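Local coordinates for HTH hxlR-type domain-containing protein (Enterococcus faecalis, PDB 1Z7U), which is a putative transcriptional regulator of the winged-helix type, and probably binds DNA through its helix-turn-helix, at residues W23-L27 with L45-T49. Sequence-based numbering, arbitrary orientation.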
ATOM      1  N   TRP A  23      -7.843 -11.733   8.766  1.00 25.81           N
ATOM      2  CA  TRP A  23      -9.071 -11.060   9.229  1.00 25.58           C
ATOM      3  C   TRP A  23      -8.976  -9.547   9.348  1.00 25.08           C
ATOM      4  O   TRP A  23     -10.003  -8.871   9.349  1.00 25.50           O
ATOM      5  CB  TRP A  23      -9.599 -11.647  10.550  1.00 26.03           C
ATOM      6  CG  TRP A  23     -10.049 -13.078  10.439  1.00 26.79           C
ATOM      7  CD1 TRP A  23      -9.407 -14.179  10.940  1.00 28.40           C
ATOM      8  CD2 TRP A  23     -11.225 -13.565   9.780  1.00 26.99           C
ATOM      9  NE1 TRP A  23     -10.110 -15.325  10.626  1.00 29.49           N
ATOM     10  CE2 TRP A  23     -11.228 -14.977   9.913  1.00 28.19           C
ATOM     11  CE3 TRP A  23     -12.276 -12.949   9.079  1.00 28.54           C
ATOM     12  CZ2 TRP A  23     -12.251 -15.786   9.385  1.00 27.92           C
ATOM     13  CZ3 TRP A  23     -13.298 -13.756   8.548  1.00 27.87           C
ATOM     14  CH2 TRP A  23     -13.275 -15.161   8.714  1.00 28.33           C
ATOM     15  N   LYS A  24      -7.760  -9.008   9.421  1.00 24.65           N
ATOM     16  CA  LYS A  24      -7.579  -7.603   9.807  1.00 23.97           C
ATOM     17  C   LYS A  24      -8.164  -6.647   8.795  1.00 23.78           C
ATOM     18  O   LYS A  24      -8.804  -5.664   9.168  1.00 23.26           O
ATOM     19  CB  LYS A  24      -6.113  -7.281  10.107  1.00 24.26           C
ATOM     20  CG  LYS A  24      -5.622  -7.919  11.391  1.00 23.89           C
ATOM     21  CD  LYS A  24      -4.311  -7.328  11.798  1.00 24.01           C
ATOM     22  CE  LYS A  24      -3.806  -7.950  13.088  1.00 23.51           C
ATOM     23  NZ  LYS A  24      -2.527  -7.293  13.455  1.00 22.49           N
ATOM     24  N   LEU A  25      -7.961  -6.942   7.515  1.00 24.16           N
ATOM     25  CA  LEU A  25      -8.547  -6.133   6.448  1.00 24.33           C
ATOM     26  C   LEU A  25     -10.077  -6.177   6.500  1.00 24.54           C
ATOM     27  O   LEU A  25     -10.726  -5.144   6.383  1.00 25.12           O
ATOM     28  CB  LEU A  25      -8.015  -6.557   5.069  1.00 24.67           C
ATOM     29  CG  LEU A  25      -8.413  -5.642   3.894  1.00 24.21           C
ATOM     30  CD1 LEU A  25      -7.668  -4.329   3.967  1.00 24.46           C
ATOM     31  CD2 LEU A  25      -8.174  -6.322   2.552  1.00 23.37           C
ATOM     32  N   SER A  26     -10.648  -7.363   6.704  1.00 25.09           N
ATOM     33  CA  SER A  26     -12.106  -7.493   6.886  1.00 25.66           C
ATOM     34  C   SER A  26     -12.616  -6.719   8.101  1.00 25.64           C
ATOM     35  O   SER A  26     -13.645  -6.058   8.024  1.00 25.58           O
ATOM     36  CB  SER A  26     -12.520  -8.956   7.006  1.00 25.53           C
ATOM     37  OG  SER A  26     -12.307  -9.625   5.781  1.00 27.12           O
ATOM     38  N   LEU A  27     -11.896  -6.824   9.212  1.00 26.06           N
ATOM     39  CA  LEU A  27     -12.202  -6.074  10.431  1.00 27.05           C
ATOM     40  C   LEU A  27     -12.260  -4.579  10.191  1.00 27.94           C
ATOM     41  O   LEU A  27     -13.200  -3.910  10.623  1.00 27.59           O
ATOM     42  CB  LEU A  27     -11.160  -6.370  11.504  1.00 26.93           C
ATOM     43  CG  LEU A  27     -11.547  -7.156  12.759  1.00 28.23           C
ATOM     44  CD1 LEU A  27     -12.869  -7.866  12.638  1.00 28.13           C
ATOM     45  CD2 LEU A  27     -10.453  -8.138  13.136  1.00 27.62           C
ATOM     46  N   LEU A  45     -18.512 -11.536  10.215  1.00 43.38           N
ATOM     47  CA  LEU A  45     -17.326 -12.225   9.740  1.00 43.60           C
ATOM     48  C   LEU A  45     -17.487 -13.723   9.912  1.00 43.98           C
ATOM     49  O   LEU A  45     -17.267 -14.269  10.990  1.00 44.18           O
ATOM     50  CB  LEU A  45     -16.071 -11.694  10.443  1.00 43.70           C
ATOM     51  CG  LEU A  45     -15.839 -10.184  10.293  1.00 43.12           C
ATOM     52  CD1 LEU A  45     -14.661  -9.747  11.109  1.00 42.52           C
ATOM     53  CD2 LEU A  45     -15.635  -9.814   8.834  1.00 43.67           C
ATOM     54  N   ASP A  46     -17.880 -14.375   8.826  1.00 44.46           N
ATOM     55  CA  ASP A  46     -18.253 -15.784   8.849  1.00 44.90           C
ATOM     56  C   ASP A  46     -17.070 -16.723   9.080  1.00 44.11           C
ATOM     57  O   ASP A  46     -16.133 -16.784   8.274  1.00 44.22           O
ATOM     58  CB  ASP A  46     -18.983 -16.161   7.555  1.00 45.59           C
ATOM     59  CG  ASP A  46     -20.244 -16.969   7.817  1.00 48.52           C
ATOM     60  OD1 ASP A  46     -20.232 -18.207   7.591  1.00 51.16           O
ATOM     61  OD2 ASP A  46     -21.248 -16.363   8.267  1.00 51.24           O
ATOM     62  N   GLY A  47     -17.126 -17.460  10.185  1.00 43.05           N
ATOM     63  CA  GLY A  47     -16.127 -18.482  10.464  1.00 41.88           C
ATOM     64  C   GLY A  47     -14.995 -18.035  11.364  1.00 40.94           C
ATOM     65  O   GLY A  47     -14.078 -18.815  11.635  1.00 41.28           O
ATOM     66  N   ILE A  48     -15.038 -16.778  11.804  1.00 39.96           N
ATOM     67  CA  ILE A  48     -14.098 -16.278  12.802  1.00 38.89           C
ATOM     68  C   ILE A  48     -14.573 -16.719  14.182  1.00 38.61           C
ATOM     69  O   ILE A  48     -15.766 -16.656  14.494  1.00 38.34           O
ATOM     70  CB  ILE A  48     -13.925 -14.722  12.755  1.00 38.93           C
ATOM     71  CG1 ILE A  48     -12.602 -14.308  13.422  1.00 38.23           C
ATOM     72  CG2 ILE A  48     -15.117 -14.012  13.389  1.00 37.92           C
ATOM     73  CD1 ILE A  48     -12.212 -12.849  13.220  1.00 38.27           C
ATOM     74  N   THR A  49     -13.631 -17.179  14.992  1.00 38.09           N
ATOM     75  CA  THR A  49     -13.924 -17.560  16.358  1.00 37.92           C
ATOM     76  C   THR A  49     -13.671 -16.353  17.250  1.00 37.80           C
ATOM     77  O   THR A  49     -12.965 -15.425  16.849  1.00 37.69           O
ATOM     78  CB  THR A  49     -13.068 -18.767  16.800  1.00 37.87           C
ATOM     79  OG1 THR A  49     -11.681 -18.416  16.752  1.00 39.13           O
ATOM     80  CG2 THR A  49     -13.313 -19.982  15.887  1.00 37.79           C
TER
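The indole of Trp-23 reaches from the N-cap position of one helix into the turn of a helix-turn-helix, where the five-membered half of the ring carries a methyl group on its face. That methyl is Ile-48 CD1, in a CH-pi contact 3.7 Å from the centroid of the five-membered ring and 17° off its normal. Ile-48 can reach so far because its chain is fully extended, CG1 anti to the backbone N (chi1 -159°) and CD1 anti again; CG1 also lies over the five-membered ring, 3.8 Å from Trp-23 CE2, while CD1 is displaced toward its CG side. The six-membered half goes on to meet the backbone of the turn. Its outer corner, CH2, lies 3.3 Å from Asp-46 O, which approaches the ring edge near its plane, where the weakly positive C-H rim suits a carbonyl oxygen. Leu-45 CB comes obliquely to Trp-23 CZ3, at 3.9 Å, and the isobutyl group continues toward the helix, with CD2 3.7 Å from Ser-26 CB, a side chain small enough to let the leucine approach. Leu-27, one helical turn beyond Trp-23, adds apolar surface beside Leu-45. No hydrogen bond joins the two segments, so shape and apolar surface make the contact. Residues Leu-45 to Ile-48 form a type II beta turn, with only a weak bond from Ile-48 N to Leu-45 O; Gly-47 takes the positive phi (96°) that would press a side chain against the preceding carbonyl. The CA–CB bond of Asp-46 points away from residues 23-27, and its exposed position suits a charge. The turn links helix 38-44 to helix 50-63, the second of which probably reads DNA, as in relatives. Helix 24-33 packs against both the turn and helix 50-63, where Trp-23 touches Val-52 and Leu-27 touches Leu-53.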